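Drep2 (Drosophila melanogaster, PDB 4D2K) probably takes part in apoptotic DNA fragmentation, through an N-terminal CIDE domain of a kind that forms higher-order assemblies. Local coordinates at residues Glu32-Gly37 with Glu47-Val52. Sequence-based numbering, arbitrary orientation.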
ATOM      1  N   GLU A  32       4.986   8.411   3.000  1.00 43.11           N
ATOM      2  CA  GLU A  32       6.010   7.430   3.301  1.00 44.50           C
ATOM      3  C   GLU A  32       5.497   6.026   2.946  1.00 41.97           C
ATOM      4  O   GLU A  32       6.273   5.164   2.516  1.00 42.56           O
ATOM      5  CB  GLU A  32       6.416   7.562   4.777  1.00 46.20           C
ATOM      6  CG  GLU A  32       7.642   6.791   5.222  1.00 54.04           C
ATOM      7  CD  GLU A  32       7.880   6.940   6.722  1.00 61.06           C
ATOM      8  OE1 GLU A  32       7.622   8.047   7.252  1.00 61.04           O
ATOM      9  OE2 GLU A  32       8.285   5.952   7.375  1.00 65.99           O
ATOM     10  N   LEU A  33       4.195   5.796   3.111  1.00 39.34           N
ATOM     11  CA  LEU A  33       3.624   4.536   2.645  1.00 40.06           C
ATOM     12  C   LEU A  33       3.902   4.349   1.160  1.00 41.49           C
ATOM     13  O   LEU A  33       4.359   3.280   0.761  1.00 40.44           O
ATOM     14  CB  LEU A  33       2.118   4.458   2.926  1.00 39.44           C
ATOM     15  CG  LEU A  33       1.416   3.289   2.224  1.00 37.92           C
ATOM     16  CD1 LEU A  33       2.019   1.958   2.627  1.00 38.94           C
ATOM     17  CD2 LEU A  33      -0.048   3.290   2.599  1.00 37.30           C
ATOM     18  N   LEU A  34       3.683   5.395   0.357  1.00 41.17           N
ATOM     19  CA  LEU A  34       3.973   5.320  -1.083  1.00 42.02           C
ATOM     20  C   LEU A  34       5.459   5.095  -1.391  1.00 44.34           C
ATOM     21  O   LEU A  34       5.813   4.233  -2.198  1.00 42.86           O
ATOM     22  CB  LEU A  34       3.499   6.593  -1.795  1.00 40.54           C
ATOM     23  CG  LEU A  34       1.998   6.887  -1.841  1.00 46.14           C
ATOM     24  CD1 LEU A  34       1.710   8.218  -2.520  1.00 46.71           C
ATOM     25  CD2 LEU A  34       1.294   5.779  -2.580  1.00 42.51           C
ATOM     26  N   VAL A  35       6.330   5.884  -0.771  1.00 43.18           N
ATOM     27  CA  VAL A  35       7.761   5.717  -0.999  1.00 43.47           C
ATOM     28  C   VAL A  35       8.251   4.288  -0.682  1.00 45.46           C
ATOM     29  O   VAL A  35       8.908   3.670  -1.525  1.00 44.90           O
ATOM     30  CB  VAL A  35       8.578   6.734  -0.185  1.00 48.64           C
ATOM     31  CG1 VAL A  35      10.047   6.352  -0.208  1.00 52.02           C
ATOM     32  CG2 VAL A  35       8.356   8.160  -0.734  1.00 41.74           C
ATOM     33  N   ARG A  36       7.951   3.777   0.522  1.00 44.17           N
ATOM     34  CA  ARG A  36       8.474   2.467   0.941  1.00 46.56           C
ATOM     35  C   ARG A  36       7.757   1.343   0.198  1.00 42.07           C
ATOM     36  O   ARG A  36       8.327   0.289  -0.063  1.00 40.65           O
ATOM     37  CB  ARG A  36       8.304   2.238   2.453  1.00 42.69           C
ATOM     38  CG  ARG A  36       9.077   3.208   3.306  1.00 50.53           C
ATOM     39  CD  ARG A  36      10.428   3.490   2.710  1.00 56.82           C
ATOM     40  NE  ARG A  36      10.977   4.686   3.330  1.00 83.02           N
ATOM     41  CZ  ARG A  36      11.915   5.443   2.780  1.00 88.45           C
ATOM     42  NH1 ARG A  36      12.393   5.121   1.588  1.00 81.59           N
ATOM     43  NH2 ARG A  36      12.357   6.530   3.408  1.00 89.63           N
ATOM     44  N   GLY A  37       6.486   1.557  -0.118  1.00 42.28           N
ATOM     45  CA  GLY A  37       5.743   0.554  -0.857  1.00 44.80           C
ATOM     46  C   GLY A  37       6.348   0.396  -2.233  1.00 42.91           C
ATOM     47  O   GLY A  37       6.654  -0.725  -2.658  1.00 43.22           O
ATOM     48  N   GLU A  47       7.265   6.743 -10.467  1.00 62.82           N
ATOM     49  CA  GLU A  47       6.072   6.188 -11.107  1.00 62.54           C
ATOM     50  C   GLU A  47       4.843   6.272 -10.218  1.00 63.26           C
ATOM     51  O   GLU A  47       4.908   5.934  -9.035  1.00 65.06           O
ATOM     52  CB  GLU A  47       6.321   4.737 -11.505  1.00 58.00           C
ATOM     53  CG  GLU A  47       5.116   4.057 -12.120  1.00 58.73           C
ATOM     54  CD  GLU A  47       5.356   2.600 -12.439  1.00 61.50           C
ATOM     55  OE1 GLU A  47       6.529   2.219 -12.641  1.00 59.60           O
ATOM     56  OE2 GLU A  47       4.372   1.830 -12.473  1.00 61.60           O
ATOM     57  N   PRO A  48       3.702   6.696 -10.792  1.00 64.63           N
ATOM     58  CA  PRO A  48       2.535   6.788  -9.916  1.00 58.88           C
ATOM     59  C   PRO A  48       1.856   5.446  -9.722  1.00 57.09           C
ATOM     60  O   PRO A  48       1.907   4.542 -10.578  1.00 57.79           O
ATOM     61  CB  PRO A  48       1.615   7.766 -10.659  1.00 62.71           C
ATOM     62  CG  PRO A  48       2.237   7.933 -12.076  1.00 62.92           C
ATOM     63  CD  PRO A  48       3.347   6.944 -12.197  1.00 62.16           C
ATOM     64  N   VAL A  49       1.221   5.329  -8.564  1.00 55.67           N
ATOM     65  CA  VAL A  49       0.630   4.077  -8.123  1.00 53.40           C
ATOM     66  C   VAL A  49      -0.653   4.398  -7.376  1.00 51.11           C
ATOM     67  O   VAL A  49      -0.915   5.550  -6.995  1.00 50.81           O
ATOM     68  CB  VAL A  49       1.587   3.254  -7.186  1.00 52.75           C
ATOM     69  CG1 VAL A  49       2.881   2.891  -7.899  1.00 50.98           C
ATOM     70  CG2 VAL A  49       1.906   4.036  -5.912  1.00 52.03           C
ATOM     71  N   ARG A  50      -1.447   3.372  -7.154  1.00 49.22           N
ATOM     72  CA  ARG A  50      -2.596   3.494  -6.296  1.00 47.43           C
ATOM     73  C   ARG A  50      -2.450   2.485  -5.146  1.00 45.87           C
ATOM     74  O   ARG A  50      -1.833   1.443  -5.303  1.00 43.65           O
ATOM     75  CB  ARG A  50      -3.855   3.275  -7.131  1.00 49.37           C
ATOM     76  CG  ARG A  50      -4.154   4.466  -8.035  1.00 47.77           C
ATOM     77  CD  ARG A  50      -5.067   4.116  -9.198  1.00 56.58           C
ATOM     78  NE  ARG A  50      -4.505   3.039 -10.011  1.00 59.12           N
ATOM     79  CZ  ARG A  50      -5.029   1.821 -10.109  1.00 66.03           C
ATOM     80  NH1 ARG A  50      -6.154   1.525  -9.463  1.00 66.33           N
ATOM     81  NH2 ARG A  50      -4.438   0.905 -10.870  1.00 65.62           N
ATOM     82  N   VAL A  51      -2.994   2.803  -3.985  1.00 43.32           N
ATOM     83  CA  VAL A  51      -2.945   1.872  -2.864  1.00 43.27           C
ATOM     84  C   VAL A  51      -4.368   1.510  -2.484  1.00 39.89           C
ATOM     85  O   VAL A  51      -5.205   2.390  -2.332  1.00 41.46           O
ATOM     86  CB  VAL A  51      -2.190   2.469  -1.656  1.00 44.14           C
ATOM     87  CG1 VAL A  51      -2.250   1.518  -0.476  1.00 45.37           C
ATOM     88  CG2 VAL A  51      -0.736   2.764  -2.038  1.00 40.29           C
ATOM     89  N   VAL A  52      -4.665   0.227  -2.353  1.00 35.30           N
ATOM     90  CA  VAL A  52      -6.021  -0.142  -1.998  1.00 38.26           C
ATOM     91  C   VAL A  52      -6.006  -1.161  -0.883  1.00 39.09           C
ATOM     92  O   VAL A  52      -5.008  -1.840  -0.674  1.00 39.59           O
ATOM     93  CB  VAL A  52      -6.821  -0.730  -3.221  1.00 39.22           C
ATOM     94  CG1 VAL A  52      -6.916   0.275  -4.360  1.00 39.96           C
ATOM     95  CG2 VAL A  52      -6.195  -2.041  -3.708  1.00 39.57           C
TER
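Leu33 and Leu34 meet Val49 and Val51 methyl against methyl, with no ring, amide or other flat group between them. The flat groups of the two segments lie off to the sides. The Arg50 side chain leaves the strand on the face turned from the helix, and its NH2 hydrogen-bonds to Glu82 O. The Glu47 carboxylate pairs with Arg79, and that of Glu32 with Lys9, both outside the apolar patch.

Two of the three close contacts run through one methyl of Leu34. Its CB does not head straight for the strand, but chi1 of -66° puts CG anti to the carbonyl carbon, and chi2 of 177° extends CD1 anti to CA, leaving CD2 to face the valines. That CD2 sits in the angle between two valine branches, 3.8 Å from Val49 CG2 and 3.7 Å from Val51 CG2. The Leu34 and Val49 side chains run past each other in opposite senses. One residue earlier, Leu33 points its CB toward the strand; its CD2 comes to 4.2 Å from Val51 CG1, a looser touch. Val51 therefore splits its two branches, CG1 to Leu33 and CG2 to Leu34.

The axes of 32-37 and 49-52 come within 10.0 Å, at 109° between their N-to-C directions. This is part of the helix-on-sheet packing of the ubiquitin-like fold of the CIDE-N domain. Leu75 of the adjacent strand 74-79 touches both Leu33 and Val51, continuing the apolar layer, while Lys38 NZ bonds to Glu47 O and ties the helix to the residues leading into the strand.

No hydrogen bond or salt bridge joins the two segments, which bury 153 Å² together. The attraction is dispersion and burial of apolar surface, so the fit depends on the shape of the methyls.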